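Local coordinates for protein angiotensin-converting enzyme (PDB 6S1Y) that probably acts as a zinc-dependent peptidase that trims dipeptides from the C-terminal ends of short peptides, as other angiotensin-converting enzymes do, at residues A[362-367]-A[544-549]; A[384-389]-A[501-506]; A[509-514]-A[530-535]; A[540-545]-A[559-564]. All blocks are in the same frame, centred on the assembly; numbering follows the deposited sequence.

Interaction 1. Residues A[362-367]-A[544-549]; sequences IQYYLQ and EMLALG
Leu546, from helix 536-547, settles on the ring of Tyr364 from helix 349-368, and its course from backbone to tip traces the heart of this contact. CB comes first: it packs on the ring margin, 3.7 Å from Tyr364 CD1, and its other neighbour is the CB of Gln367 at 3.8 Å, so one methylene fills the notch between two side chains a helical turn apart. CG is set anti to the carbonyl carbon (chi1 -53°), which swings the branch back across the aromatic ring. CD2 then ends over the ring centre as a CH-pi contact, 3.8 Å from Leu546 CD2 to the centroid of Tyr364 and only 13° from the ring normal. The leucine also touches Val387 of helix 381-395 and Met302.

The backbones come close beside Gln367, where the Ala547 CA-H points at Gln367 O, with 3.4 Å between the two atoms. The NE2 of Gln367 is engaged within its own helix: with the chain folded at chi2 (-68°), it donates to Gln363 OE1 at 2.8 Å.

At the far end of the ring, Tyr364 OH is hydrogen-bonded to Ala379 N and also to a water lying at the ring edge, 2.8 Å from that OH. The same water donates to Met545 O at 2.9 Å. With no direct hydrogen bond between 362-367 and 544-549, cohesion rests on the methyl-on-face packing and the C-H...O approach, while the polar tip of the buried tyrosine is satisfied by backbone and water.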
# COMPACT_ATOMS: atom_id res chain seq x y z
N ILE A 362 -6.18 0.80 -11.63
CA ILE A 362 -6.71 1.24 -12.91
C ILE A 362 -8.00 0.48 -13.25
O ILE A 362 -9.02 1.07 -13.58
CB ILE A 362 -5.67 1.06 -14.03
CG1 ILE A 362 -4.45 1.96 -13.79
CG2 ILE A 362 -6.30 1.38 -15.39
CD1 ILE A 362 -4.74 3.43 -13.84
N GLN A 363 -7.95 -0.86 -13.16
CA GLN A 363 -9.12 -1.67 -13.47
C GLN A 363 -10.31 -1.26 -12.61
O GLN A 363 -11.45 -1.22 -13.08
CB GLN A 363 -8.81 -3.14 -13.27
CG GLN A 363 -9.96 -4.07 -13.62
CD GLN A 363 -10.30 -4.05 -15.11
OE1 GLN A 363 -11.48 -4.16 -15.48
NE2 GLN A 363 -9.28 -3.92 -15.96
N TYR A 364 -10.07 -0.96 -11.34
CA TYR A 364 -11.17 -0.54 -10.49
C TYR A 364 -11.76 0.76 -11.02
O TYR A 364 -12.98 0.89 -11.18
CB TYR A 364 -10.67 -0.39 -9.05
CG TYR A 364 -11.65 -0.65 -7.91
CD1 TYR A 364 -13.03 -0.65 -8.10
CD2 TYR A 364 -11.17 -0.90 -6.62
CE1 TYR A 364 -13.90 -0.88 -7.02
CE2 TYR A 364 -12.02 -1.14 -5.55
CZ TYR A 364 -13.39 -1.13 -5.74
OH TYR A 364 -14.19 -1.36 -4.64
N TYR A 365 -10.89 1.73 -11.34
CA TYR A 365 -11.33 2.97 -11.98
C TYR A 365 -12.24 2.66 -13.17
O TYR A 365 -13.36 3.19 -13.28
CB TYR A 365 -10.13 3.80 -12.43
CG TYR A 365 -9.16 4.29 -11.34
CD1 TYR A 365 -9.56 4.44 -10.01
CD2 TYR A 365 -7.84 4.60 -11.65
CE1 TYR A 365 -8.68 4.88 -9.04
CE2 TYR A 365 -6.95 5.05 -10.69
CZ TYR A 365 -7.37 5.19 -9.39
OH TYR A 365 -6.47 5.62 -8.44
N LEU A 366 -11.78 1.79 -14.08
CA LEU A 366 -12.54 1.51 -15.29
C LEU A 366 -13.88 0.85 -14.98
O LEU A 366 -14.87 1.13 -15.65
CB LEU A 366 -11.73 0.63 -16.25
CG LEU A 366 -10.49 1.34 -16.80
CD1 LEU A 366 -9.56 0.34 -17.47
CD2 LEU A 366 -10.85 2.47 -17.79
N GLN A 367 -13.94 0.03 -13.92
CA GLN A 367 -15.16 -0.70 -13.63
C GLN A 367 -16.25 0.18 -13.03
O GLN A 367 -17.44 -0.14 -13.15
CB GLN A 367 -14.88 -1.87 -12.68
CG GLN A 367 -14.10 -3.00 -13.32
CD GLN A 367 -14.92 -3.74 -14.38
OE1 GLN A 367 -16.10 -3.99 -14.18
NE2 GLN A 367 -14.28 -4.08 -15.49
N GLU A 544 -18.46 -7.56 -10.97
CA GLU A 544 -19.68 -7.12 -10.30
C GLU A 544 -19.36 -6.36 -9.02
O GLU A 544 -19.94 -5.30 -8.76
CB GLU A 544 -20.58 -8.34 -10.00
CG GLU A 544 -22.02 -7.97 -9.67
CD GLU A 544 -22.87 -9.15 -9.21
OE1 GLU A 544 -22.69 -10.27 -9.74
OE2 GLU A 544 -23.72 -8.96 -8.30
N MET A 545 -18.44 -6.88 -8.21
CA MET A 545 -18.10 -6.19 -6.97
C MET A 545 -17.51 -4.81 -7.26
O MET A 545 -17.93 -3.81 -6.69
CB MET A 545 -17.13 -7.03 -6.14
CG MET A 545 -16.72 -6.38 -4.82
SD MET A 545 -15.79 -7.50 -3.73
CE MET A 545 -14.18 -7.52 -4.49
N LEU A 546 -16.55 -4.75 -8.18
CA LEU A 546 -15.87 -3.50 -8.47
C LEU A 546 -16.79 -2.48 -9.14
O LEU A 546 -16.62 -1.28 -8.92
CB LEU A 546 -14.66 -3.76 -9.36
CG LEU A 546 -13.68 -4.81 -8.84
CD1 LEU A 546 -12.45 -4.86 -9.74
CD2 LEU A 546 -13.30 -4.52 -7.41
N ALA A 547 -17.75 -2.93 -9.95
CA ALA A 547 -18.65 -1.99 -10.62
C ALA A 547 -19.47 -1.20 -9.61
O ALA A 547 -19.91 -0.09 -9.92
CB ALA A 547 -19.58 -2.73 -11.59
N LEU A 548 -19.65 -1.74 -8.39
CA LEU A 548 -20.38 -1.01 -7.37
C LEU A 548 -19.69 0.28 -6.94
O LEU A 548 -20.37 1.18 -6.43
CB LEU A 548 -20.58 -1.89 -6.14
CG LEU A 548 -21.46 -3.13 -6.32
CD1 LEU A 548 -21.40 -3.94 -5.04
CD2 LEU A 548 -22.89 -2.74 -6.68
N GLY A 549 -18.38 0.38 -7.13
CA GLY A 549 -17.67 1.51 -6.54
C GLY A 549 -18.00 1.62 -5.08
O GLY A 549 -17.94 0.65 -4.30
O HOH W 1 -16.97 -1.47 -5.20

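Interaction 2. Residues A[384-389]-A[501-506]. With ZN (zinc ion), chain G; KSN ((2~{S})-2-[[(4~{S})-4-azanyl-5-oxidanyl-5-oxidanylidene-pentanoyl]amino]pentanedioic acid), chain H.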
# COMPACT_ATOMS: atom_id res chain seq x y z
N HIS A 384 -9.60 -1.04 -2.68
CA HIS A 384 -8.79 -0.52 -3.78
C HIS A 384 -7.39 -1.12 -3.79
O HIS A 384 -6.86 -1.45 -4.85
CB HIS A 384 -8.70 0.99 -3.69
CG HIS A 384 -9.17 1.68 -4.92
ND1 HIS A 384 -8.51 1.58 -6.12
CD2 HIS A 384 -10.26 2.46 -5.14
CE1 HIS A 384 -9.16 2.29 -7.03
NE2 HIS A 384 -10.22 2.83 -6.46
N GLU A 385 -6.78 -1.25 -2.60
CA GLU A 385 -5.44 -1.81 -2.51
C GLU A 385 -5.42 -3.31 -2.75
O GLU A 385 -4.39 -3.85 -3.15
CB GLU A 385 -4.84 -1.46 -1.14
CG GLU A 385 -4.88 0.02 -0.82
CD GLU A 385 -4.15 0.84 -1.86
OE1 GLU A 385 -3.26 0.28 -2.54
OE2 GLU A 385 -4.49 2.03 -2.00
N ALA A 386 -6.54 -3.98 -2.54
CA ALA A 386 -6.57 -5.44 -2.66
C ALA A 386 -6.61 -5.95 -4.09
O ALA A 386 -6.15 -7.07 -4.36
CB ALA A 386 -7.79 -5.98 -1.90
N VAL A 387 -7.13 -5.15 -5.04
CA VAL A 387 -7.52 -5.71 -6.33
C VAL A 387 -6.31 -6.30 -7.06
O VAL A 387 -6.33 -7.46 -7.49
CB VAL A 387 -8.21 -4.65 -7.21
CG1 VAL A 387 -8.43 -5.22 -8.60
CG2 VAL A 387 -9.52 -4.20 -6.57
N GLY A 388 -5.29 -5.48 -7.30
CA GLY A 388 -4.13 -5.97 -8.01
C GLY A 388 -3.38 -7.05 -7.25
O GLY A 388 -2.80 -7.96 -7.85
N ASP A 389 -3.38 -6.97 -5.91
CA ASP A 389 -2.68 -7.97 -5.12
C ASP A 389 -3.32 -9.35 -5.28
O ASP A 389 -2.62 -10.37 -5.25
CB ASP A 389 -2.63 -7.54 -3.66
CG ASP A 389 -1.60 -6.43 -3.40
OD1 ASP A 389 -0.91 -5.98 -4.36
OD2 ASP A 389 -1.49 -6.01 -2.22
N TYR A 501 -4.28 -6.52 2.93
CA TYR A 501 -3.50 -7.74 3.11
C TYR A 501 -4.30 -8.82 3.83
O TYR A 501 -4.03 -10.01 3.62
CB TYR A 501 -2.18 -7.43 3.82
CG TYR A 501 -1.07 -7.14 2.84
CD1 TYR A 501 -1.15 -6.04 1.99
CD2 TYR A 501 0.03 -7.98 2.73
CE1 TYR A 501 -0.15 -5.78 1.06
CE2 TYR A 501 1.05 -7.71 1.79
CZ TYR A 501 0.93 -6.62 0.96
OH TYR A 501 1.91 -6.34 0.04
N VAL A 502 -5.33 -8.45 4.59
CA VAL A 502 -6.27 -9.44 5.11
C VAL A 502 -7.28 -9.86 4.04
O VAL A 502 -7.41 -11.04 3.70
CB VAL A 502 -6.99 -8.90 6.35
CG1 VAL A 502 -8.00 -9.95 6.86
CG2 VAL A 502 -6.00 -8.50 7.44
N ILE A 503 -8.06 -8.90 3.52
CA ILE A 503 -9.20 -9.28 2.69
C ILE A 503 -8.76 -9.84 1.35
O ILE A 503 -9.49 -10.62 0.73
CB ILE A 503 -10.19 -8.12 2.45
CG1 ILE A 503 -9.57 -7.04 1.56
CG2 ILE A 503 -10.63 -7.54 3.76
CD1 ILE A 503 -10.47 -5.84 1.39
N GLN A 504 -7.58 -9.45 0.86
CA GLN A 504 -7.18 -9.99 -0.43
C GLN A 504 -7.13 -11.51 -0.41
O GLN A 504 -7.29 -12.16 -1.45
CB GLN A 504 -5.84 -9.42 -0.89
CG GLN A 504 -4.60 -9.94 -0.16
CD GLN A 504 -3.31 -9.22 -0.63
OE1 GLN A 504 -2.41 -9.84 -1.15
NE2 GLN A 504 -3.27 -7.91 -0.45
N PHE A 505 -6.90 -12.12 0.76
CA PHE A 505 -6.91 -13.59 0.79
C PHE A 505 -8.33 -14.13 0.82
O PHE A 505 -8.58 -15.24 0.33
CB PHE A 505 -6.08 -14.10 1.99
CG PHE A 505 -4.60 -13.81 1.85
CD1 PHE A 505 -4.05 -12.61 2.31
CD2 PHE A 505 -3.76 -14.72 1.22
CE1 PHE A 505 -2.69 -12.35 2.14
CE2 PHE A 505 -2.41 -14.45 1.06
CZ PHE A 505 -1.88 -13.26 1.51
N GLN A 506 -9.28 -13.36 1.37
CA GLN A 506 -10.69 -13.71 1.23
C GLN A 506 -11.13 -13.63 -0.23
O GLN A 506 -11.80 -14.54 -0.73
CB GLN A 506 -11.53 -12.78 2.11
CG GLN A 506 -11.20 -12.90 3.58
CD GLN A 506 -12.03 -12.00 4.45
OE1 GLN A 506 -11.56 -10.97 4.95
NE2 GLN A 506 -13.27 -12.39 4.67
ZN ZN G . -2.26 0.99 -4.04
C10 KSN H . -0.89 7.36 -3.65
C13 KSN H . -0.46 2.75 -4.07
C17 KSN H . 4.31 0.57 -0.15
C02 KSN H . 3.26 -0.29 -0.87
C03 KSN H . 2.24 0.48 -1.72
C04 KSN H . 2.62 1.88 -2.17
C05 KSN H . 2.67 2.09 -3.71
C07 KSN H . 0.68 3.74 -3.74
C08 KSN H . 0.41 5.16 -4.21
C09 KSN H . -0.76 5.83 -3.45
N01 KSN H . 2.51 -1.10 0.10
N06 KSN H . 1.78 3.03 -4.41
O11 KSN H . 0.10 8.02 -4.09
O12 KSN H . -1.98 7.97 -3.38
O14 KSN H . -0.45 2.20 -5.21
O15 KSN H . -1.34 2.44 -3.25
O16 KSN H . 3.51 1.53 -4.34
O18 KSN H . 5.36 0.87 -0.79
O19 KSN H . 4.19 0.99 1.03
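Three flat groups meet where Asp389 faces Gln504 and Tyr501. The Asp389 carboxylate and the Gln504 amide are turned 57° apart, whereas carboxylate and Tyr501 ring are nearly perpendicular, at 86°. One face of that ring lies under Gln504 NE2, 3.7 Å above the plane and displaced toward the rim. The same NE2 gives a hydrogen bond to Asp389 OD2 (3.1 Å, N-H...O 149°), which accepts with its anti lone pair. Asp389 OD2 also stands 3.6 Å from Tyr501 CE1.

Gln504 reaches across because its CG is lodged between the backbone N and the carbonyl carbon, the chain running straight beyond. Next to it, Ala386 CB is 4.0 Å from Ile503 CG1, and the small residue suits axes that come within 8.6 Å.

The other carboxylate oxygen, Asp389 OD1, is hydrogen-bonded to His357 ND1, making Asp389, itself held by Gln504, a second-shell partner of the zinc ligand His357. One turn earlier, Glu385 OE1 binds the zinc ion at 1.9 Å, joined by His357, His361 and, from one ligand carboxylate, KSN O15 and the more distant O14. Two histidines of an HExxH helix plus a glutamate from a following helix form the zinc site characteristic of gluzincin metallopeptidases.

Interaction 3. Residues A[509-514]-A[530-535]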
# COMPACT_ATOMS: atom_id res chain seq x y z
N ARG A 509 -9.46 -16.52 -2.20
CA ARG A 509 -10.09 -17.80 -1.93
C ARG A 509 -11.39 -17.94 -2.72
O ARG A 509 -11.66 -18.99 -3.30
CB ARG A 509 -10.37 -17.94 -0.43
CG ARG A 509 -11.17 -19.20 -0.05
CD ARG A 509 -11.17 -19.45 1.45
NE ARG A 509 -11.86 -18.40 2.18
CZ ARG A 509 -11.94 -18.34 3.51
NH1 ARG A 509 -11.35 -19.28 4.25
NH2 ARG A 509 -12.59 -17.34 4.09
N ALA A 510 -12.20 -16.88 -2.74
CA ALA A 510 -13.45 -16.91 -3.48
C ALA A 510 -13.20 -17.05 -4.98
O ALA A 510 -13.91 -17.79 -5.66
CB ALA A 510 -14.26 -15.65 -3.18
N ALA A 511 -12.19 -16.37 -5.50
CA ALA A 511 -11.96 -16.44 -6.94
C ALA A 511 -11.41 -17.80 -7.35
O ALA A 511 -11.74 -18.31 -8.43
CB ALA A 511 -11.00 -15.33 -7.38
N CYS A 512 -10.54 -18.39 -6.52
CA CYS A 512 -10.04 -19.73 -6.80
C CYS A 512 -11.18 -20.75 -6.75
O CYS A 512 -11.26 -21.64 -7.60
CB CYS A 512 -8.94 -20.10 -5.82
SG CYS A 512 -7.50 -18.98 -5.89
N ALA A 513 -12.07 -20.62 -5.77
CA ALA A 513 -13.24 -21.49 -5.72
C ALA A 513 -14.03 -21.43 -7.03
O ALA A 513 -14.29 -22.47 -7.67
CB ALA A 513 -14.13 -21.07 -4.55
N LEU A 514 -14.38 -20.21 -7.47
CA LEU A 514 -15.10 -20.03 -8.73
C LEU A 514 -14.33 -20.58 -9.93
O LEU A 514 -14.96 -21.02 -10.90
CB LEU A 514 -15.37 -18.54 -8.95
CG LEU A 514 -16.34 -17.90 -7.97
CD1 LEU A 514 -16.27 -16.38 -8.10
CD2 LEU A 514 -17.77 -18.37 -8.20
N CYS A 530 -3.15 -22.01 -6.50
CA CYS A 530 -4.26 -21.63 -7.37
C CYS A 530 -3.86 -20.53 -8.34
O CYS A 530 -3.26 -19.53 -7.94
CB CYS A 530 -5.44 -21.12 -6.53
SG CYS A 530 -6.34 -19.74 -7.38
N ASP A 531 -4.23 -20.70 -9.61
CA ASP A 531 -4.06 -19.67 -10.64
C ASP A 531 -5.42 -19.39 -11.28
O ASP A 531 -6.02 -20.29 -11.89
CB ASP A 531 -3.05 -20.13 -11.70
CG ASP A 531 -2.75 -19.05 -12.71
OD1 ASP A 531 -3.18 -17.90 -12.49
OD2 ASP A 531 -2.06 -19.32 -13.73
N ILE A 532 -5.92 -18.16 -11.14
CA ILE A 532 -7.21 -17.82 -11.72
C ILE A 532 -7.07 -17.22 -13.12
O ILE A 532 -8.03 -16.66 -13.66
CB ILE A 532 -8.00 -16.84 -10.83
CG1 ILE A 532 -7.35 -15.45 -10.82
CG2 ILE A 532 -8.13 -17.39 -9.43
CD1 ILE A 532 -8.20 -14.42 -10.11
N TYR A 533 -5.88 -17.31 -13.69
CA TYR A 533 -5.67 -16.90 -15.08
C TYR A 533 -6.64 -17.62 -16.02
O TYR A 533 -6.71 -18.85 -16.02
CB TYR A 533 -4.21 -17.19 -15.47
CG TYR A 533 -3.78 -16.73 -16.84
CD1 TYR A 533 -3.85 -15.39 -17.21
CD2 TYR A 533 -3.27 -17.63 -17.78
CE1 TYR A 533 -3.43 -14.96 -18.49
CE2 TYR A 533 -2.85 -17.22 -19.05
CZ TYR A 533 -2.93 -15.89 -19.39
OH TYR A 533 -2.51 -15.50 -20.65
N GLN A 534 -7.37 -16.83 -16.82
CA GLN A 534 -8.32 -17.30 -17.84
C GLN A 534 -9.60 -17.84 -17.24
O GLN A 534 -10.29 -18.62 -17.89
CB GLN A 534 -7.71 -18.38 -18.75
CG GLN A 534 -6.46 -17.91 -19.46
CD GLN A 534 -5.78 -18.99 -20.26
OE1 GLN A 534 -5.59 -20.12 -19.80
NE2 GLN A 534 -5.36 -18.64 -21.48
N SER A 535 -9.96 -17.44 -16.03
CA SER A 535 -11.21 -17.88 -15.42
C SER A 535 -12.22 -16.75 -15.50
O SER A 535 -12.36 -15.95 -14.57
CB SER A 535 -11.02 -18.32 -13.97
OG SER A 535 -12.30 -18.51 -13.37
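Cys512 and Cys530 are joined by a disulfide, SG to SG 2.0 Å, which ties the last turn of helix 495-514 to an irregular loop. Its chi3 of -81° gives the bridge a left-handed twist, and the bridge forms a small ridge on the helix surface, next to which Ile532 packs.

Ile532 is the bump that fits against this ridge. Its gamma methyl nestles into a shallow hollow on the helix surface, bordered by the disulfide and the peptide between Ala511 and Cys512: Ile532 CG2 is 3.9 Å from Cys512 SG and equally 3.9 Å from Ala511 O. With CG1 held between backbone N and carbonyl carbon (chi1 70°), the longer branch is directed to Ala511, where Ile532 CD1 rests 4.0 Å from Ala511 CB. The small Ala511 side chain probably lets the isoleucine come close to the helix. Phe296 of helix 286-299 packs on the isoleucine as well.

The loop's own shape presents this bump. Asp531 OD1 accepts from Tyr533 N at 3.0 Å in an Asx turn, the donor coming from above the carboxylate plane, and its OD2 forms a salt bridge with Lys403. A type II turn then runs from Ile532 to Ser535, closed by Ser535 N to Ile532 O at 3.2 Å. Ser535 caps helix 536-547 through Ala538 N. Overall this is a long irregular connection between helices 495-514 and 536-547, pinned by a disulfide and finished by a serine N-cap.

Interaction 4. Residues A[540-545]-A[559-564]; sequences NQLKEM and EVLTGE. With NAG (2-acetamido-2-deoxy-beta-D-glucopyranose), chain C.
Val560 pushes one methyl against helix 536-547, and from there the second segment can be followed residue by residue. Val560 CG1, anti to the backbone N (chi1 160°), touches the backbone at Met545 N, 3.7 Å away, and lies beside the extended Glu544, whose OE2 is 3.8 Å from Val560 CG1.

Leu561 spreads both its branches over the neighbouring helix. Its CD1 reaches Gln541 CB at 3.8 Å; its CD2 meets the thioether end of Met545, at 3.7 Å from Met545 CE, and also Leu542, beside which Leu561 runs pointing the same way. Leu561 CB lies 3.8 Å from Met545 SD, so the bent methionine touches the leucine at its CB and at one methyl. Phe507 of helix 495-514 touches both.

Thr562 then finishes the helix: its OG1 accepts from Glu564 N at 2.9 Å in an ST turn, while Gly563, with positive phi, breaks the helical course.

Helix 536-547 also bears a sugar: Asn540 ND2 donates to NAG O7 (2.9 Å) and Lys543 NZ to NAG O6 (2.7 Å), part of a glycan probably carried by Asn301. Helices 536-547 and 554-562 are thus consecutive helices packed through a mainly apolar interface, one of them flanked by an N-linked glycan.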
# COMPACT_ATOMS: atom_id res chain seq x y z
N ASN A 540 -16.05 -12.52 -13.72
CA ASN A 540 -17.40 -11.98 -13.76
C ASN A 540 -17.87 -11.59 -12.36
O ASN A 540 -18.45 -10.51 -12.18
CB ASN A 540 -18.37 -13.00 -14.39
CG ASN A 540 -18.12 -13.20 -15.88
OD1 ASN A 540 -17.59 -12.32 -16.56
ND2 ASN A 540 -18.49 -14.37 -16.39
N GLN A 541 -17.61 -12.44 -11.36
CA GLN A 541 -18.01 -12.07 -10.00
C GLN A 541 -17.17 -10.91 -9.48
O GLN A 541 -17.67 -10.05 -8.74
CB GLN A 541 -17.90 -13.27 -9.07
CG GLN A 541 -19.00 -14.31 -9.26
CD GLN A 541 -20.37 -13.76 -8.92
OE1 GLN A 541 -20.64 -13.36 -7.78
NE2 GLN A 541 -21.25 -13.72 -9.92
N LEU A 542 -15.90 -10.84 -9.88
CA LEU A 542 -15.06 -9.73 -9.45
C LEU A 542 -15.53 -8.41 -10.08
O LEU A 542 -15.73 -7.42 -9.36
CB LEU A 542 -13.60 -10.04 -9.81
CG LEU A 542 -12.55 -9.01 -9.42
CD1 LEU A 542 -12.56 -8.71 -7.94
CD2 LEU A 542 -11.16 -9.50 -9.85
N LYS A 543 -15.74 -8.40 -11.41
CA LYS A 543 -16.33 -7.25 -12.09
C LYS A 543 -17.53 -6.68 -11.34
O LYS A 543 -17.65 -5.47 -11.13
CB LYS A 543 -16.82 -7.63 -13.50
CG LYS A 543 -15.78 -7.79 -14.56
CD LYS A 543 -16.42 -8.38 -15.82
CE LYS A 543 -17.32 -7.39 -16.55
NZ LYS A 543 -18.05 -8.05 -17.67
N GLU A 544 -18.46 -7.56 -10.97
CA GLU A 544 -19.68 -7.12 -10.30
C GLU A 544 -19.36 -6.36 -9.02
O GLU A 544 -19.94 -5.30 -8.76
CB GLU A 544 -20.58 -8.34 -10.00
CG GLU A 544 -22.02 -7.97 -9.67
CD GLU A 544 -22.87 -9.15 -9.21
OE1 GLU A 544 -22.69 -10.27 -9.74
OE2 GLU A 544 -23.72 -8.96 -8.30
N MET A 545 -18.44 -6.88 -8.21
CA MET A 545 -18.10 -6.19 -6.97
C MET A 545 -17.51 -4.81 -7.26
O MET A 545 -17.93 -3.81 -6.69
CB MET A 545 -17.13 -7.03 -6.14
CG MET A 545 -16.72 -6.38 -4.82
SD MET A 545 -15.79 -7.50 -3.73
CE MET A 545 -14.18 -7.52 -4.49
N GLU A 559 -19.79 -9.34 0.10
CA GLU A 559 -20.67 -10.49 -0.09
C GLU A 559 -20.85 -10.84 -1.55
O GLU A 559 -20.98 -12.02 -1.89
CB GLU A 559 -22.03 -10.21 0.55
CG GLU A 559 -22.98 -11.37 0.37
CD GLU A 559 -24.13 -11.35 1.34
OE1 GLU A 559 -24.59 -10.24 1.71
OE2 GLU A 559 -24.58 -12.45 1.73
N VAL A 560 -20.82 -9.86 -2.44
CA VAL A 560 -21.02 -10.12 -3.87
C VAL A 560 -20.01 -11.14 -4.37
O VAL A 560 -20.32 -11.98 -5.24
CB VAL A 560 -20.93 -8.81 -4.67
CG1 VAL A 560 -20.65 -9.09 -6.15
CG2 VAL A 560 -22.20 -8.01 -4.50
N LEU A 561 -18.78 -11.06 -3.88
CA LEU A 561 -17.74 -11.96 -4.34
C LEU A 561 -17.52 -13.16 -3.43
O LEU A 561 -17.17 -14.24 -3.92
CB LEU A 561 -16.42 -11.20 -4.48
CG LEU A 561 -15.21 -12.04 -4.87
CD1 LEU A 561 -15.48 -12.81 -6.12
CD2 LEU A 561 -14.02 -11.13 -5.04
N THR A 562 -17.72 -13.00 -2.13
CA THR A 562 -17.32 -14.01 -1.16
C THR A 562 -18.48 -14.69 -0.45
O THR A 562 -18.26 -15.71 0.21
CB THR A 562 -16.41 -13.39 -0.10
OG1 THR A 562 -17.18 -12.64 0.84
CG2 THR A 562 -15.39 -12.46 -0.74
N GLY A 563 -19.70 -14.14 -0.52
CA GLY A 563 -20.77 -14.64 0.30
C GLY A 563 -20.61 -14.35 1.78
O GLY A 563 -21.49 -14.71 2.57
N GLU A 564 -19.53 -13.69 2.17
CA GLU A 564 -19.32 -13.27 3.54
C GLU A 564 -19.41 -11.76 3.59
O GLU A 564 -19.23 -11.07 2.58
CB GLU A 564 -17.97 -13.75 4.06
CG GLU A 564 -17.86 -15.26 4.21
CD GLU A 564 -16.44 -15.70 4.50
OE1 GLU A 564 -15.50 -15.07 3.93
OE2 GLU A 564 -16.28 -16.66 5.29
C1 NAG C . -18.03 -10.68 -20.37
C2 NAG C . -19.01 -11.86 -20.44
C3 NAG C . -20.28 -11.46 -21.18
C4 NAG C . -20.89 -10.19 -20.60
C5 NAG C . -19.83 -9.09 -20.53
C6 NAG C . -20.30 -7.84 -19.83
C7 NAG C . -18.13 -14.16 -20.45
C8 NAG C . -17.46 -15.22 -21.26
N2 NAG C . -18.38 -13.01 -21.08
O3 NAG C . -21.21 -12.53 -21.07
O4 NAG C . -22.00 -9.77 -21.39
O5 NAG C . -18.68 -9.56 -19.80
O6 NAG C . -19.27 -6.87 -19.77
O7 NAG C . -18.44 -14.34 -19.28

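In the fold
Helix 536-547 is common to interactions 1 and 4, and interaction 3 leads into it. Interactions 1 and 4 share Glu544 and Met545 on it, and their centres are 11 Å apart. Interaction 3 lies in the connection from helix 495-514, and meets interaction 4 (centres 12 Å apart) where Leu514 CD1 touches Gln541 CG at 3.6 Å. Interaction 2 uses the earlier part of helix 495-514 and holds Glu385, one of the three protein ligands of the zinc. Interaction 1 backs onto it directly: Tyr365 CE1 packs 3.3 Å from His384 CE1, and the Tyr364 side chain lies about 9 Å from the zinc. Interactions 3 and 4, with centres 14 and 13 Å from that of interaction 2, belong to the surrounding helical framework.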